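Local coordinates for triacylglycerol lipase (PDB 5AH1), which hydrolyses ester bonds, including those of synthetic polyesters and probably of triacylglycerols, as a zinc-binding lipase of the alpha/beta-hydrolase fold, at residues A[136-141]-A[164-169]; A[236-241]-A[307-312]. All coordinates share one frame; numbering follows the deposited sequence. Where two conformers were deposited one is given.

Contact 1: residues A[136-141]-A[164-169]; sequences YAYIVG and PGIYKN
A surface contact joins the C-terminal end of helix 128-140 to the loop between strands 159-163 and 176-181, near the 117-120 edge of the parallel sheet of this alpha/beta-hydrolase. Carbonyls of the last helical turn lack the N-H groups of a following turn, and amides of the loop supply two: Ile-166 N donates to Tyr-138 O at 3.0 Å, and Tyr-167 N reaches Ile-139 O, also at 3.0 Å. Tyr-138 O is gripped further by water 1, which bridges to Gly-165 N, and by a CA-H...O contact from Gly-165. Glycines suit the place where the backbones meet: having no side chain, Gly-141 and Gly-165 let them come as close as 3.5 Å, CA to CA, and positive phi (96°) is easy for Gly-141, the first residue beyond the helix. Beside the bonds, Ile-166 lies obliquely against the Tyr-138 ring: Ile-166 CG2 is 3.6 Å from Tyr-138 CE1, and Ile-166 CD1 sits at the ring edge, in plane. Ile-166 CG1 stands between backbone N and carbonyl carbon (chi1 53°), which brings that branch 3.5 Å from Tyr-138 O. Ile-139 CG2 meets Tyr-167 CB, and both side chains also rest on Ile-176 of strand 176-181; a branched aliphatic residue suits the buried Ile-139 position. Lys-168 passes its CG 3.4 Å from Val-140 O, then bends at chi3 and chi4, and Lys-168 NZ returns to its own loop, donating to Pro-164 O; Lys-168 NZ also donates to Gly-165 O, at 2.9 Å.

Contact 2: residues A[236-241]-A[307-312]; sequences LSDLMP and DLSTEG. With K (potassium ion), chain D.
One carboxylate reads both the backbone and the side chain of a single residue, while the backbone behind it holds a metal: Asp-238, from helix 235-239, grips Thr-310 at the start of helix 310-317, and the backbone O of Asp-238 is a ligand of a potassium ion. Asp-238 OD1 accepts from Thr-310 N at 2.9 Å through its syn lone pair, with an N-H...O angle of 162°. Asp-238 OD2 takes the hydroxyl, Thr-310 OG1, at 2.7 Å, also on the syn side but 19° out of the carboxylate plane. Threonine suits the place because OG1, set between its backbone N and carbonyl carbon (chi1 60°), lies beside the amide and can meet the second oxygen. The two side chains cross at about a right angle. Ser-309 precedes the helix as its N-cap: its OG accepts from Gly-312 N at 3.1 Å and is also hydrogen-bonded with Tyr-306 O, while its CB touches Asp-238 OD1. Ser-237 lays its small CB against the backbone at Leu-308 and Ser-309, and its OG forms a hydrogen bond with Thr-305 O; a short polar residue fits this buried, close approach. At the end of the first helix, potassium is held by Ser-237 O, Asp-238 O and Met-240 O, at 2.7 Å from the last two, neutral carbonyls suited to a large monovalent cation. Arg-368 joins the group, with a salt bridge to Asp-238 OD2 and a hydrogen bond to Thr-310 OG1. The arginine and the N-terminal end of helix 310-317 would both be expected to stabilise Asp-238 as a carboxylate.

In the fold
Contact 1 lies at the surface and contact 2 is largely buried; their centres are about 31 Å apart, on opposite sides of the chain's centre, and they do not touch. They share no segment. Side chains of contact 1 touch strands 117-120 and 176-181 of the central sheet directly, whereas contact 2 meets the layer of helices, Leu-308 packing on helix 183-197, which follows strand 176-181. Each deals with a helix end. At 136-141/164-169 a C-terminal end offers carbonyls, answered by backbone amides and water, with apolar side chains packed beside them. At 236-241/307-312 an N-terminal end offers amides, answered by a carboxylate and a serine hydroxyl, with potassium at the neighbouring helix end.

Contact 1: residues A[136-141]-A[164-169]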
loop_
_atom_site.group_PDB
_atom_site.type_symbol
_atom_site.label_atom_id
_atom_site.label_comp_id
_atom_site.label_asym_id
_atom_site.label_seq_id
_atom_site.Cartn_x
_atom_site.Cartn_y
_atom_site.Cartn_z
ATOM N N TYR A 136 -3.637 3.177 13.330
ATOM C CA TYR A 136 -4.347 3.907 14.372
ATOM C C TYR A 136 -3.408 4.338 15.501
ATOM O O TYR A 136 -3.323 5.524 15.836
ATOM C CB TYR A 136 -5.518 3.060 14.894
ATOM C CG TYR A 136 -6.210 3.664 16.082
ATOM C CD1 TYR A 136 -7.192 4.631 15.933
ATOM C CD2 TYR A 136 -5.882 3.266 17.363
ATOM C CE1 TYR A 136 -7.812 5.194 17.034
ATOM C CE2 TYR A 136 -6.487 3.825 18.468
ATOM C CZ TYR A 136 -7.448 4.800 18.299
ATOM O OH TYR A 136 -8.062 5.347 19.401
ATOM N N ALA A 137 -2.655 3.397 16.043
ATOM C CA ALA A 137 -1.743 3.714 17.139
ATOM C C ALA A 137 -0.606 4.614 16.689
ATOM O O ALA A 137 -0.145 5.465 17.458
ATOM C CB ALA A 137 -1.198 2.441 17.744
ATOM N N TYR A 138 -0.136 4.427 15.461
ATOM C CA TYR A 138 0.966 5.233 14.947
ATOM C C TYR A 138 0.568 6.702 14.879
ATOM O O TYR A 138 1.392 7.596 15.101
ATOM C CB TYR A 138 1.419 4.745 13.559
ATOM C CG TYR A 138 2.827 5.162 13.251
ATOM C CD1 TYR A 138 3.099 6.411 12.727
ATOM C CD2 TYR A 138 3.901 4.351 13.586
ATOM C CE1 TYR A 138 4.393 6.825 12.490
ATOM C CE2 TYR A 138 5.199 4.762 13.361
ATOM C CZ TYR A 138 5.435 5.998 12.809
ATOM O OH TYR A 138 6.728 6.425 12.603
ATOM N N ILE A 139 -0.702 6.948 14.559
ATOM C CA ILE A 139 -1.210 8.313 14.461
ATOM C C ILE A 139 -1.547 8.922 15.824
ATOM O O ILE A 139 -1.075 10.020 16.150
ATOM C CB ILE A 139 -2.465 8.354 13.530
ATOM C CG1 ILE A 139 -2.078 7.990 12.091
ATOM C CG2 ILE A 139 -3.123 9.727 13.547
ATOM C CD1 ILE A 139 -3.260 7.738 11.166
ATOM N N VAL A 140 -2.367 8.216 16.590
ATOM C CA VAL A 140 -2.881 8.681 17.870
ATOM C C VAL A 140 -1.829 8.614 18.986
ATOM O O VAL A 140 -1.800 9.451 19.896
ATOM C CB VAL A 140 -4.135 7.862 18.264
ATOM C CG1 VAL A 140 -4.645 8.265 19.633
ATOM C CG2 VAL A 140 -5.228 8.035 17.219
ATOM N N GLY A 141 -0.957 7.617 18.898
ATOM C CA GLY A 141 -0.027 7.289 19.965
ATOM C C GLY A 141 -0.587 6.167 20.821
ATOM O O GLY A 141 -1.794 6.003 20.939
ATOM N N PRO A 164 4.759 6.768 19.681
ATOM C CA PRO A 164 4.520 8.080 20.295
ATOM C C PRO A 164 3.292 8.832 19.747
ATOM O O PRO A 164 2.658 9.583 20.487
ATOM C CB PRO A 164 5.827 8.841 20.014
ATOM C CG PRO A 164 6.390 8.192 18.795
ATOM C CD PRO A 164 6.008 6.736 18.901
ATOM N N GLY A 165 2.956 8.618 18.480
ATOM C CA GLY A 165 1.852 9.330 17.853
ATOM C C GLY A 165 2.370 10.470 17.012
ATOM O O GLY A 165 3.084 11.330 17.531
ATOM N N ILE A 166 2.044 10.479 15.722
ATOM C CA ILE A 166 2.511 11.546 14.823
ATOM C C ILE A 166 1.476 12.634 14.573
ATOM O O ILE A 166 1.817 13.702 14.081
ATOM C CB ILE A 166 2.967 11.021 13.445
ATOM C CG1 ILE A 166 1.862 10.164 12.815
ATOM C CG2 ILE A 166 4.296 10.282 13.580
ATOM C CD1 ILE A 166 2.082 9.796 11.380
ATOM N N TYR A 167 0.213 12.378 14.903
ATOM C CA TYR A 167 -0.811 13.423 14.759
ATOM C C TYR A 167 -1.840 13.228 15.856
ATOM O O TYR A 167 -2.986 12.850 15.614
ATOM C CB TYR A 167 -1.437 13.454 13.356
ATOM C CG TYR A 167 -2.159 14.747 13.034
ATOM C CD1 TYR A 167 -1.470 15.962 12.969
ATOM C CD2 TYR A 167 -3.526 14.756 12.779
ATOM C CE1 TYR A 167 -2.130 17.140 12.677
ATOM C CE2 TYR A 167 -4.192 15.939 12.482
ATOM C CZ TYR A 167 -3.489 17.133 12.439
ATOM O OH TYR A 167 -4.132 18.315 12.137
ATOM N N LYS A 168 -1.401 13.499 17.081
ATOM C CA LYS A 168 -2.129 13.082 18.265
ATOM C C LYS A 168 -3.470 13.778 18.443
ATOM O O LYS A 168 -4.344 13.254 19.138
ATOM C CB LYS A 168 -1.269 13.296 19.510
ATOM C CG LYS A 168 -0.076 12.352 19.616
ATOM C CD LYS A 168 0.630 12.498 20.975
ATOM C CE LYS A 168 1.909 13.307 20.871
ATOM N NZ LYS A 168 2.971 12.610 20.080
ATOM N N ASN A 169 -3.627 14.935 17.800
ATOM C CA ASN A 169 -4.826 15.759 17.941
ATOM C C ASN A 169 -5.914 15.442 16.909
ATOM O O ASN A 169 -6.932 16.135 16.839
ATOM C CB ASN A 169 -4.451 17.249 17.880
ATOM C CG ASN A 169 -3.718 17.629 16.593
ATOM O OD1 ASN A 169 -2.936 16.843 16.039
ATOM N ND2 ASN A 169 -3.957 18.854 16.121
HETATM O O HOH W 1 4.011 7.351 16.197
HETATM O O HOH W 2 -3.741 11.165 20.984
#

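Contact 2: residues A[236-241]-A[307-312]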
loop_
_atom_site.group_PDB
_atom_site.type_symbol
_atom_site.label_atom_id
_atom_site.label_comp_id
_atom_site.label_asym_id
_atom_site.label_seq_id
_atom_site.Cartn_x
_atom_site.Cartn_y
_atom_site.Cartn_z
ATOM N N LEU A 236 -0.367 -11.956 -8.696
ATOM C CA LEU A 236 0.991 -12.333 -8.304
ATOM C C LEU A 236 0.960 -13.162 -7.024
ATOM O O LEU A 236 1.692 -14.154 -6.889
ATOM C CB LEU A 236 1.894 -11.114 -8.130
ATOM C CG LEU A 236 3.371 -11.427 -7.862
ATOM C CD1 LEU A 236 3.982 -12.249 -8.988
ATOM C CD2 LEU A 236 4.127 -10.143 -7.660
ATOM N N SER A 237 0.099 -12.797 -6.077
ATOM C CA SER A 237 -0.056 -13.637 -4.906
ATOM C C SER A 237 -0.737 -14.957 -5.278
ATOM O O SER A 237 -0.286 -16.027 -4.857
ATOM C CB SER A 237 -0.814 -12.949 -3.780
ATOM O OG SER A 237 -0.968 -13.892 -2.735
ATOM N N ASP A 238 -1.819 -14.903 -6.047
ATOM C CA ASP A 238 -2.539 -16.117 -6.413
ATOM C C ASP A 238 -1.605 -17.181 -7.014
ATOM O O ASP A 238 -1.696 -18.358 -6.687
ATOM C CB ASP A 238 -3.617 -15.827 -7.447
ATOM C CG ASP A 238 -4.716 -14.902 -6.952
ATOM O OD1 ASP A 238 -4.667 -14.386 -5.836
ATOM O OD2 ASP A 238 -5.646 -14.655 -7.742
ATOM N N LEU A 239 -0.703 -16.753 -7.892
ATOM C CA LEU A 239 0.058 -17.672 -8.714
ATOM C C LEU A 239 1.310 -18.240 -8.012
ATOM O O LEU A 239 1.853 -19.247 -8.468
ATOM C CB LEU A 239 0.417 -17.051 -10.075
ATOM C CG LEU A 239 1.431 -15.907 -10.147
ATOM C CD1 LEU A 239 2.864 -16.416 -10.225
ATOM C CD2 LEU A 239 1.123 -15.055 -11.349
ATOM N N MET A 240 1.747 -17.596 -6.923
ATOM C CA MET A 240 2.983 -17.957 -6.199
ATOM C C MET A 240 2.703 -18.639 -4.868
ATOM O O MET A 240 1.784 -18.250 -4.166
ATOM C CB MET A 240 3.793 -16.697 -5.861
ATOM C CG MET A 240 4.412 -16.002 -7.020
ATOM S SD MET A 240 5.646 -14.822 -6.481
ATOM C CE MET A 240 7.030 -15.895 -6.113
ATOM N N PRO A 241 3.531 -19.626 -4.475
ATOM C CA PRO A 241 3.544 -20.007 -3.060
ATOM C C PRO A 241 3.923 -18.802 -2.202
ATOM O O PRO A 241 4.775 -18.002 -2.600
ATOM C CB PRO A 241 4.636 -21.089 -2.992
ATOM C CG PRO A 241 4.814 -21.546 -4.410
ATOM C CD PRO A 241 4.562 -20.335 -5.243
ATOM N N ASP A 307 -4.195 -11.551 2.204
ATOM C CA ASP A 307 -4.949 -10.320 1.976
ATOM C C ASP A 307 -4.674 -9.693 0.603
ATOM O O ASP A 307 -5.505 -8.935 0.084
ATOM C CB ASP A 307 -4.647 -9.325 3.102
ATOM C CG ASP A 307 -5.588 -9.471 4.307
ATOM O OD1 ASP A 307 -6.449 -10.385 4.303
ATOM O OD2 ASP A 307 -5.449 -8.653 5.250
ATOM N N LEU A 308 -3.504 -9.983 0.042
ATOM C CA LEU A 308 -3.108 -9.547 -1.296
ATOM C C LEU A 308 -3.677 -10.383 -2.420
ATOM O O LEU A 308 -3.711 -9.925 -3.561
ATOM C CB LEU A 308 -1.587 -9.533 -1.423
ATOM C CG LEU A 308 -0.881 -8.448 -0.602
ATOM C CD1 LEU A 308 0.610 -8.709 -0.544
ATOM C CD2 LEU A 308 -1.148 -7.048 -1.160
ATOM N N SER A 309 -4.071 -11.620 -2.112
ATOM C CA SER A 309 -4.617 -12.504 -3.135
ATOM C C SER A 309 -5.990 -12.004 -3.564
ATOM O O SER A 309 -6.641 -11.244 -2.835
ATOM C CB SER A 309 -4.733 -13.938 -2.614
ATOM O OG SER A 309 -5.776 -14.099 -1.668
ATOM N N THR A 310 -6.464 -12.429 -4.729
ATOM C CA THR A 310 -7.770 -11.956 -5.176
ATOM C C THR A 310 -8.884 -12.453 -4.250
ATOM O O THR A 310 -9.810 -11.700 -3.949
ATOM C CB THR A 310 -8.032 -12.313 -6.645
ATOM O OG1 THR A 310 -7.986 -13.728 -6.832
ATOM C CG2 THR A 310 -6.987 -11.625 -7.550
ATOM N N GLU A 311 -8.805 -13.701 -3.790
ATOM C CA GLU A 311 -9.769 -14.187 -2.811
ATOM C C GLU A 311 -9.776 -13.329 -1.532
ATOM O O GLU A 311 -10.839 -13.007 -0.982
ATOM C CB GLU A 311 -9.435 -15.635 -2.454
ATOM C CG GLU A 311 -10.390 -16.302 -1.458
ATOM C CD GLU A 311 -9.888 -17.664 -0.976
ATOM O OE1 GLU A 311 -8.649 -17.836 -0.894
ATOM O OE2 GLU A 311 -10.725 -18.553 -0.689
ATOM N N GLY A 312 -8.592 -13.021 -1.016
ATOM C CA GLY A 312 -8.488 -12.301 0.236
ATOM C C GLY A 312 -8.913 -10.847 0.106
ATOM O O GLY A 312 -9.532 -10.297 1.014
HETATM K K K D . -0.866 -18.640 -4.139
HETATM O O HOH W 3 -7.016 -15.937 -4.549
#